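Local coordinates for Alpha/beta hydrolase fold protein (Marinomonas mediterranea, PDB 6CXT) that carries a pyrrole thioester on a phosphopantetheine arm as the carrier-protein part of a longer protein of thiotemplated pyrrole biosynthesis, whose remainder is probably a hydrolase, at residues Ile45-Pro54 with Thr68-Leu76. Sequence-based numbering, arbitrary orientation.
Sequences IDQQYGVKIP and TLAALINQL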
loop_
_atom_site.group_PDB
_atom_site.type_symbol
_atom_site.label_atom_id
_atom_site.label_comp_id
_atom_site.label_asym_id
_atom_site.label_seq_id
_atom_site.Cartn_x
_atom_site.Cartn_y
_atom_site.Cartn_z
ATOM N N ILE A 45 -34.540 3.295 17.028
ATOM C CA ILE A 45 -35.996 3.562 17.131
ATOM C C ILE A 45 -36.760 2.581 16.272
ATOM O O ILE A 45 -37.757 1.998 16.723
ATOM C CB ILE A 45 -36.334 5.039 16.810
ATOM C CG1 ILE A 45 -35.793 5.916 17.943
ATOM C CG2 ILE A 45 -37.833 5.265 16.536
ATOM C CD1 ILE A 45 -35.692 7.405 17.639
ATOM N N ASP A 46 -36.261 2.351 15.062
ATOM C CA ASP A 46 -36.840 1.341 14.187
ATOM C C ASP A 46 -36.793 -0.080 14.766
ATOM O O ASP A 46 -37.789 -0.813 14.683
ATOM C CB ASP A 46 -36.216 1.391 12.794
ATOM C CG ASP A 46 -37.045 0.648 11.750
ATOM O OD1 ASP A 46 -38.288 0.562 11.878
ATOM O OD2 ASP A 46 -36.461 0.152 10.777
ATOM N N GLN A 47 -35.663 -0.442 15.377
ATOM C CA GLN A 47 -35.459 -1.782 15.926
ATOM C C GLN A 47 -36.278 -1.975 17.210
ATOM O O GLN A 47 -37.095 -2.887 17.304
ATOM C CB GLN A 47 -33.962 -2.101 16.149
ATOM C CG GLN A 47 -33.243 -2.713 14.932
ATOM C CD GLN A 47 -32.221 -1.777 14.240
ATOM O OE1 GLN A 47 -32.463 -1.287 13.120
ATOM N NE2 GLN A 47 -31.074 -1.527 14.903
ATOM N N GLN A 48 -36.056 -1.089 18.172
ATOM C CA GLN A 48 -36.665 -1.141 19.482
ATOM C C GLN A 48 -38.176 -0.850 19.514
ATOM O O GLN A 48 -38.885 -1.419 20.334
ATOM C CB GLN A 48 -35.903 -0.189 20.390
ATOM C CG GLN A 48 -35.976 -0.480 21.875
ATOM C CD GLN A 48 -35.502 -1.873 22.255
ATOM O OE1 GLN A 48 -34.686 -2.495 21.564
ATOM N NE2 GLN A 48 -36.021 -2.371 23.373
ATOM N N TYR A 49 -38.684 0.003 18.627
ATOM C CA TYR A 49 -40.105 0.397 18.684
ATOM C C TYR A 49 -40.922 0.131 17.423
ATOM O O TYR A 49 -42.124 0.339 17.435
ATOM C CB TYR A 49 -40.267 1.868 19.140
ATOM C CG TYR A 49 -39.372 2.232 20.318
ATOM C CD1 TYR A 49 -39.636 1.753 21.615
ATOM C CD2 TYR A 49 -38.241 3.048 20.131
ATOM C CE1 TYR A 49 -38.802 2.071 22.681
ATOM C CE2 TYR A 49 -37.403 3.370 21.192
ATOM C CZ TYR A 49 -37.683 2.885 22.466
ATOM O OH TYR A 49 -36.830 3.216 23.512
ATOM N N GLY A 50 -40.293 -0.332 16.346
ATOM C CA GLY A 50 -41.009 -0.579 15.085
ATOM C C GLY A 50 -41.392 0.680 14.303
ATOM O O GLY A 50 -42.104 0.594 13.304
ATOM N N VAL A 51 -40.887 1.842 14.736
ATOM C CA VAL A 51 -41.262 3.142 14.195
ATOM C C VAL A 51 -40.143 3.702 13.286
ATOM O O VAL A 51 -38.986 3.818 13.708
ATOM C CB VAL A 51 -41.568 4.145 15.360
ATOM C CG1 VAL A 51 -41.750 5.577 14.863
ATOM C CG2 VAL A 51 -42.794 3.716 16.160
ATOM N N LYS A 52 -40.537 4.069 12.068
ATOM C CA LYS A 52 -39.689 4.715 11.065
ATOM C C LYS A 52 -40.119 6.163 10.953
ATOM O O LYS A 52 -41.107 6.469 10.275
ATOM C CB LYS A 52 -39.845 4.049 9.685
ATOM C CG LYS A 52 -39.622 2.542 9.665
ATOM C CD LYS A 52 -39.423 1.988 8.260
ATOM C CE LYS A 52 -38.000 2.232 7.761
ATOM N NZ LYS A 52 -37.538 1.181 6.806
ATOM N N ILE A 53 -39.379 7.053 11.612
ATOM C CA ILE A 53 -39.705 8.481 11.622
ATOM C C ILE A 53 -39.751 9.155 10.234
ATOM O O ILE A 53 -38.716 9.285 9.577
ATOM C CB ILE A 53 -38.840 9.246 12.639
ATOM C CG1 ILE A 53 -39.071 8.610 14.026
ATOM C CG2 ILE A 53 -39.200 10.726 12.599
ATOM C CD1 ILE A 53 -38.109 8.994 15.123
ATOM N N PRO A 54 -40.958 9.598 9.789
ATOM C CA PRO A 54 -41.076 10.269 8.474
ATOM C C PRO A 54 -40.186 11.504 8.425
ATOM O O PRO A 54 -39.887 12.076 9.494
ATOM C CB PRO A 54 -42.554 10.686 8.420
ATOM C CG PRO A 54 -43.239 9.762 9.366
ATOM C CD PRO A 54 -42.263 9.548 10.482
ATOM N N THR A 68 -39.537 14.921 24.392
ATOM C CA THR A 68 -40.232 15.308 23.163
ATOM C C THR A 68 -40.106 14.199 22.109
ATOM O O THR A 68 -41.066 13.910 21.353
ATOM C CB THR A 68 -39.751 16.673 22.584
ATOM O OG1 THR A 68 -38.356 16.625 22.238
ATOM C CG2 THR A 68 -39.964 17.831 23.616
ATOM N N LEU A 69 -38.914 13.583 22.066
ATOM C CA LEU A 69 -38.677 12.461 21.129
ATOM C C LEU A 69 -39.563 11.273 21.494
ATOM O O LEU A 69 -40.278 10.738 20.616
ATOM C CB LEU A 69 -37.198 12.053 21.134
ATOM C CG LEU A 69 -36.867 10.818 20.268
ATOM C CD1 LEU A 69 -37.371 10.937 18.830
ATOM C CD2 LEU A 69 -35.374 10.571 20.356
ATOM N N ALA A 70 -39.528 10.883 22.786
ATOM C CA ALA A 70 -40.491 9.867 23.291
ATOM C C ALA A 70 -41.943 10.226 22.850
ATOM O O ALA A 70 -42.654 9.357 22.282
ATOM C CB ALA A 70 -40.348 9.668 24.801
ATOM N N ALA A 71 -42.320 11.523 22.961
ATOM C CA ALA A 71 -43.679 11.946 22.567
ATOM C C ALA A 71 -43.956 11.653 21.093
ATOM O O ALA A 71 -45.032 11.134 20.755
ATOM C CB ALA A 71 -43.961 13.418 22.915
ATOM N N LEU A 72 -42.976 11.962 20.220
ATOM C CA LEU A 72 -43.113 11.655 18.787
ATOM C C LEU A 72 -43.265 10.161 18.506
ATOM O O LEU A 72 -44.112 9.752 17.681
ATOM C CB LEU A 72 -41.954 12.249 17.950
ATOM C CG LEU A 72 -41.978 11.925 16.436
ATOM C CD1 LEU A 72 -43.143 12.589 15.687
ATOM C CD2 LEU A 72 -40.642 12.313 15.820
ATOM N N ILE A 73 -42.431 9.348 19.151
ATOM C CA ILE A 73 -42.494 7.890 18.930
ATOM C C ILE A 73 -43.858 7.321 19.363
ATOM O O ILE A 73 -44.416 6.416 18.702
ATOM C CB ILE A 73 -41.346 7.118 19.633
ATOM C CG1 ILE A 73 -39.960 7.697 19.246
ATOM C CG2 ILE A 73 -41.430 5.617 19.322
ATOM C CD1 ILE A 73 -38.852 7.360 20.218
ATOM N N ASN A 74 -44.398 7.866 20.454
ATOM C CA ASN A 74 -45.782 7.480 20.887
ATOM C C ASN A 74 -46.810 7.809 19.843
ATOM O O ASN A 74 -47.571 6.929 19.440
ATOM C CB ASN A 74 -46.118 8.086 22.256
ATOM C CG ASN A 74 -45.250 7.499 23.355
ATOM O OD1 ASN A 74 -44.846 6.320 23.281
ATOM N ND2 ASN A 74 -44.915 8.319 24.358
ATOM N N GLN A 75 -46.759 9.041 19.328
ATOM C CA GLN A 75 -47.712 9.499 18.324
ATOM C C GLN A 75 -47.690 8.584 17.116
ATOM O O GLN A 75 -48.697 8.428 16.431
ATOM C CB GLN A 75 -47.412 10.950 17.925
ATOM C CG GLN A 75 -47.708 11.900 19.073
ATOM C CD GLN A 75 -47.439 13.338 18.771
ATOM O OE1 GLN A 75 -48.296 14.021 18.231
ATOM N NE2 GLN A 75 -46.259 13.831 19.171
ATOM N N LEU A 76 -46.526 7.973 16.882
ATOM C CA LEU A 76 -46.285 7.176 15.687
ATOM C C LEU A 76 -46.377 5.697 15.981
ATOM O O LEU A 76 -46.724 4.942 15.082
ATOM C CB LEU A 76 -44.911 7.526 15.090
ATOM C CG LEU A 76 -44.737 8.914 14.471
ATOM C CD1 LEU A 76 -43.268 9.187 14.156
ATOM C CD2 LEU A 76 -45.605 9.123 13.241
#
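I73 packs against I45, Y49 and V51, touching both the end of helix 35-49 and the chain just after it. At its CB the residue forks: chi1 of -53° puts CG1 anti to the carbonyl carbon, which leaves CG2 anti to the backbone N, where it touches both Y49 CB and V51 CG2 at 3.9 Å. The CG1 arm turns off to the side and brings CD1 to 4.1 Å from I45 CG1 and from I45 CD1. I45 then runs on to meet L69 tip to tip, CD1 to CD1. Past G50, whose positive phi turns the chain out of the helix, V51 divides its methyls: CG2 lies on I73, while CG1 comes 3.7 Å from L76 CB, the V51 and L76 side chains crossing at about a right angle. With alanine in place of V51, both methyls go, which would probably leave L76 CB without the CG1 it packs on, cost I73 CG2 one of its two neighbours, and open a gap there. Farther along, I53 CG2 packs 3.9 Å from L72 CD2, with F63 and L42 also against I53, and P54 CD touches L76 CD1 at 3.8 Å. This wholly apolar seam joins the end of helix 35-49 and the loop after it to helix 66-75, the short axes of 45-49 and 68-75 lying 62° apart, within the helical-bundle fold of phosphopantetheine-bearing carrier proteins.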